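Local coordinates for sugar ABC transporter, sugar-binding protein (Streptococcus pneumoniae, PDB 2HEU) that probably binds sugars outside the cell and delivers them to an ABC transporter as its solute-binding component, at residues G179-Q182 and L183-T187; S344-A347 and G348-E351. All coordinates share one frame; numbering follows the deposited sequence.

Interaction 1. Residues G179-Q182 and L183-T187; sequences GYNQ and LAFAT
Asn181 and Phe185 meet one turn apart on the buried alpha-helix 178-189 of this solute-binding protein. The carboxamide of Asn181 approaches the CE1 corner of the phenyl ring obliquely, off to one side of the ring and out of its plane, with its CG 4.0 Å from Phe185 CE1. Amide and ring planes are 35° apart, so the two flat groups are neither stacked nor perpendicular. The CB of Asn181 points away from the next turn, but with CG anti to the backbone N (chi1 -161°) the carboxamide is brought round to where Phe185 lies. The ring also sits close to the helix backbone, with Phe185 CD1 3.4 Å from Asn181 O. Asn181 O accepts a nearly straight bond from Phe185 N at 3.0 Å (170°). Three further i+4 to i backbone bonds run to the oxygens of Gly179, Tyr180 and Gln182.

Leu183 lays its CG beside Gly179 O, at 3.3 Å. Outside these residues, the Phe185 ring packs on helix 192-199, against Ala195, Tyr198 and Leu199. The polar ends of three side chains reach other parts of the chain: Gln182 bonds to Leu362 N and Gln363 OE1, Tyr180 OH to Val220 O, and Thr187 OG1 to Trp149 NE1. Farther along, Leu183 O accepts two bonds from one residue: Thr187 N at 2.8 Å and Thr187 OG1 at 2.9 Å.

Interaction 2. Residues S344-A347 and G348-E351; sequences SPLA and GMTE
With chi1 at 66°, Thr350 places OG1 between its backbone N and carbonyl carbon, which turns the hydroxyl back onto Leu346 O. The same torsion puts CG2 beside the backbone N, 4.2 Å from Leu346 CB. Leu346 O is gripped twice by this one residue. Thr350 N donates to Leu346 O at 3.0 Å, nearly along the C=O axis. Thr350 OG1 donates to Leu346 O at 2.7 Å from above the carbonyl plane, 48° out of it. Thr350 N also makes a weak second bond to Ala347 O. A helical threonine hydroxyl often shares the i-4 carbonyl with its own N-H, as here.

A type I beta turn from Ser344 to Ala347 leads into the short, weakly bonded helix 347-350. It is closed by Ala347 N bonding to Ser344 O at 3.0 Å. A water accepts from Gly348 N at 3.0 Å and makes a weak bond to Pro345 O. On the apolar side, Leu346 CD2 and Met349 CE approach to 4.3 Å. Both of these side chains pack on Tyr132 of strand 129-134 and on Ser258. Thr275 of strand 273-276 bonds through OG1 to Pro345 O and Met349 N. The segment is thus fastened to the three-stranded antiparallel sheet, with Pro345 and Leu346 touching Ile261 of helix 260-265.

Interaction 1 comes first along the chain, within helix 178-189. Interaction 2 follows much later, in the turn and short helix after helix 318-328. Their centres are 18 Å apart and their nearest atoms about 8 Å, so they do not touch. Strand 129-134 of the antiparallel sheet links them. Tyr180 and Leu183 of interaction 1 rest on Tyr129, while interaction 2 packs on Tyr132. One contact is buried in a helix and the other lies at the surface. Segments distant in sequence thus gather round the same small sheet, consistent with periplasmic-type binding proteins, whose lobes are built from chain segments far apart in sequence.

Interaction 1. Residues G179-Q182 and L183-T187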
loop_
_atom_site.group_PDB
_atom_site.type_symbol
_atom_site.label_atom_id
_atom_site.label_comp_id
_atom_site.label_asym_id
_atom_site.label_seq_id
_atom_site.Cartn_x
_atom_site.Cartn_y
_atom_site.Cartn_z
ATOM N N GLY A 179 -1.498 8.446 -2.362
ATOM C CA GLY A 179 -0.627 8.399 -1.233
ATOM C C GLY A 179 -0.016 9.718 -0.870
ATOM O O GLY A 179 0.201 10.038 0.298
ATOM N N TYR A 180 0.280 10.566 -1.870
ATOM C CA TYR A 180 0.906 11.860 -1.647
ATOM C C TYR A 180 -0.009 12.729 -0.769
ATOM O O TYR A 180 0.433 13.299 0.226
ATOM C CB TYR A 180 1.229 12.519 -2.965
ATOM C CG TYR A 180 2.043 13.779 -2.819
ATOM C CD1 TYR A 180 3.412 13.792 -2.940
ATOM C CD2 TYR A 180 1.439 14.993 -2.533
ATOM C CE1 TYR A 180 4.154 14.942 -2.748
ATOM C CE2 TYR A 180 2.148 16.154 -2.336
ATOM C CZ TYR A 180 3.504 16.129 -2.443
ATOM O OH TYR A 180 4.287 17.239 -2.242
ATOM N N ASN A 181 -1.256 12.861 -1.174
ATOM C CA ASN A 181 -2.162 13.742 -0.433
ATOM C C ASN A 181 -2.568 13.123 0.892
ATOM O O ASN A 181 -2.767 13.835 1.886
ATOM C CB ASN A 181 -3.336 14.148 -1.296
ATOM C CG ASN A 181 -4.052 15.407 -0.766
ATOM O OD1 ASN A 181 -3.453 16.152 0.044
ATOM N ND2 ASN A 181 -5.246 15.637 -1.248
ATOM N N GLN A 182 -2.709 11.803 0.958
ATOM C CA GLN A 182 -2.960 11.207 2.289
ATOM C C GLN A 182 -1.829 11.541 3.233
ATOM O O GLN A 182 -2.081 11.834 4.411
ATOM C CB GLN A 182 -3.178 9.700 2.175
ATOM C CG GLN A 182 -4.455 9.357 1.464
ATOM C CD GLN A 182 -4.863 7.914 1.628
ATOM O OE1 GLN A 182 -4.411 7.221 2.543
ATOM N NE2 GLN A 182 -5.737 7.466 0.763
ATOM N N LEU A 183 -0.598 11.507 2.772
ATOM C CA LEU A 183 0.582 11.814 3.606
ATOM C C LEU A 183 0.688 13.325 3.891
ATOM O O LEU A 183 1.176 13.702 4.962
ATOM C CB LEU A 183 1.828 11.248 3.012
ATOM C CG LEU A 183 1.900 9.724 3.097
ATOM C CD1 LEU A 183 2.993 9.164 2.184
ATOM C CD2 LEU A 183 2.110 9.284 4.501
ATOM N N ALA A 184 0.230 14.165 2.969
ATOM C CA ALA A 184 0.108 15.595 3.272
ATOM C C ALA A 184 -0.789 15.782 4.472
ATOM O O ALA A 184 -0.440 16.461 5.458
ATOM C CB ALA A 184 -0.433 16.321 2.040
ATOM N N PHE A 185 -1.994 15.172 4.460
ATOM C CA PHE A 185 -2.879 15.307 5.600
ATOM C C PHE A 185 -2.315 14.631 6.818
ATOM O O PHE A 185 -2.477 15.158 7.948
ATOM C CB PHE A 185 -4.274 14.767 5.299
ATOM C CG PHE A 185 -5.120 15.698 4.480
ATOM C CD1 PHE A 185 -5.500 15.417 3.182
ATOM C CD2 PHE A 185 -5.588 16.886 5.040
ATOM C CE1 PHE A 185 -6.285 16.295 2.441
ATOM C CE2 PHE A 185 -6.354 17.776 4.330
ATOM C CZ PHE A 185 -6.723 17.472 3.019
ATOM N N ALA A 186 -1.700 13.442 6.710
ATOM C CA ALA A 186 -1.191 12.766 7.906
ATOM C C ALA A 186 -0.087 13.550 8.556
ATOM O O ALA A 186 -0.064 13.713 9.767
ATOM C CB ALA A 186 -0.746 11.342 7.501
ATOM N N THR A 187 0.852 14.053 7.758
ATOM C CA THR A 187 1.934 14.875 8.365
ATOM C C THR A 187 1.376 16.159 8.926
ATOM O O THR A 187 1.863 16.675 9.933
ATOM C CB THR A 187 3.103 15.100 7.397
ATOM O OG1 THR A 187 2.694 15.836 6.246
ATOM C CG2 THR A 187 3.828 13.814 7.019
#

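Interaction 2. Residues S344-A347 and G348-E351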
loop_
_atom_site.group_PDB
_atom_site.type_symbol
_atom_site.label_atom_id
_atom_site.label_comp_id
_atom_site.label_asym_id
_atom_site.label_seq_id
_atom_site.Cartn_x
_atom_site.Cartn_y
_atom_site.Cartn_z
ATOM N N SER A 344 19.158 -0.883 -1.269
ATOM C CA SER A 344 18.187 -1.279 -2.209
ATOM C C SER A 344 17.184 -0.153 -2.489
ATOM O O SER A 344 16.974 0.692 -1.628
ATOM C CB SER A 344 17.447 -2.370 -1.560
ATOM O OG SER A 344 16.742 -1.878 -0.400
ATOM N N PRO A 345 16.512 -0.165 -3.643
ATOM C CA PRO A 345 15.698 0.979 -4.020
ATOM C C PRO A 345 14.616 1.346 -3.027
ATOM O O PRO A 345 14.385 2.567 -2.867
ATOM C CB PRO A 345 15.207 0.604 -5.403
ATOM C CG PRO A 345 16.266 -0.275 -5.938
ATOM C CD PRO A 345 16.675 -1.109 -4.751
ATOM N N LEU A 346 13.968 0.395 -2.402
ATOM C CA LEU A 346 12.878 0.681 -1.514
ATOM C C LEU A 346 13.358 0.970 -0.082
ATOM O O LEU A 346 12.503 1.148 0.808
ATOM C CB LEU A 346 11.874 -0.444 -1.505
ATOM C CG LEU A 346 11.101 -0.721 -2.822
ATOM C CD1 LEU A 346 10.105 -1.892 -2.570
ATOM C CD2 LEU A 346 10.432 0.584 -3.339
ATOM N N ALA A 347 14.656 1.030 0.178
ATOM C CA ALA A 347 15.119 1.183 1.560
ATOM C C ALA A 347 14.550 2.418 2.245
ATOM O O ALA A 347 14.079 2.330 3.361
ATOM C CB ALA A 347 16.615 1.230 1.579
ATOM N N GLY A 348 14.576 3.556 1.592
ATOM C CA GLY A 348 14.094 4.792 2.252
ATOM C C GLY A 348 12.615 4.744 2.522
ATOM O O GLY A 348 12.129 5.088 3.596
ATOM N N MET A 349 11.848 4.271 1.532
ATOM C CA MET A 349 10.409 4.230 1.686
ATOM C C MET A 349 9.973 3.291 2.797
ATOM O O MET A 349 8.934 3.484 3.370
ATOM C CB MET A 349 9.812 3.708 0.349
ATOM C CG MET A 349 8.301 3.889 0.264
ATOM S SD MET A 349 7.560 3.184 -1.180
ATOM C CE MET A 349 8.192 4.136 -2.477
ATOM N N THR A 350 10.744 2.223 3.000
ATOM C CA THR A 350 10.336 1.139 3.910
ATOM C C THR A 350 11.145 1.100 5.185
ATOM O O THR A 350 10.966 0.171 5.963
ATOM C CB THR A 350 10.403 -0.245 3.193
ATOM O OG1 THR A 350 11.824 -0.506 2.893
ATOM C CG2 THR A 350 9.550 -0.279 1.967
ATOM N N GLU A 351 11.971 2.111 5.480
ATOM C CA GLU A 351 12.829 2.112 6.657
ATOM C C GLU A 351 12.050 1.927 7.937
ATOM O O GLU A 351 12.577 1.316 8.883
ATOM C CB GLU A 351 13.621 3.438 6.636
ATOM C CG GLU A 351 14.557 3.509 7.814
ATOM C CD GLU A 351 15.391 4.711 7.871
ATOM O OE1 GLU A 351 15.317 5.620 7.040
ATOM O OE2 GLU A 351 16.264 4.810 8.805
HETATM O O HOH W 1 16.318 4.377 -0.732
#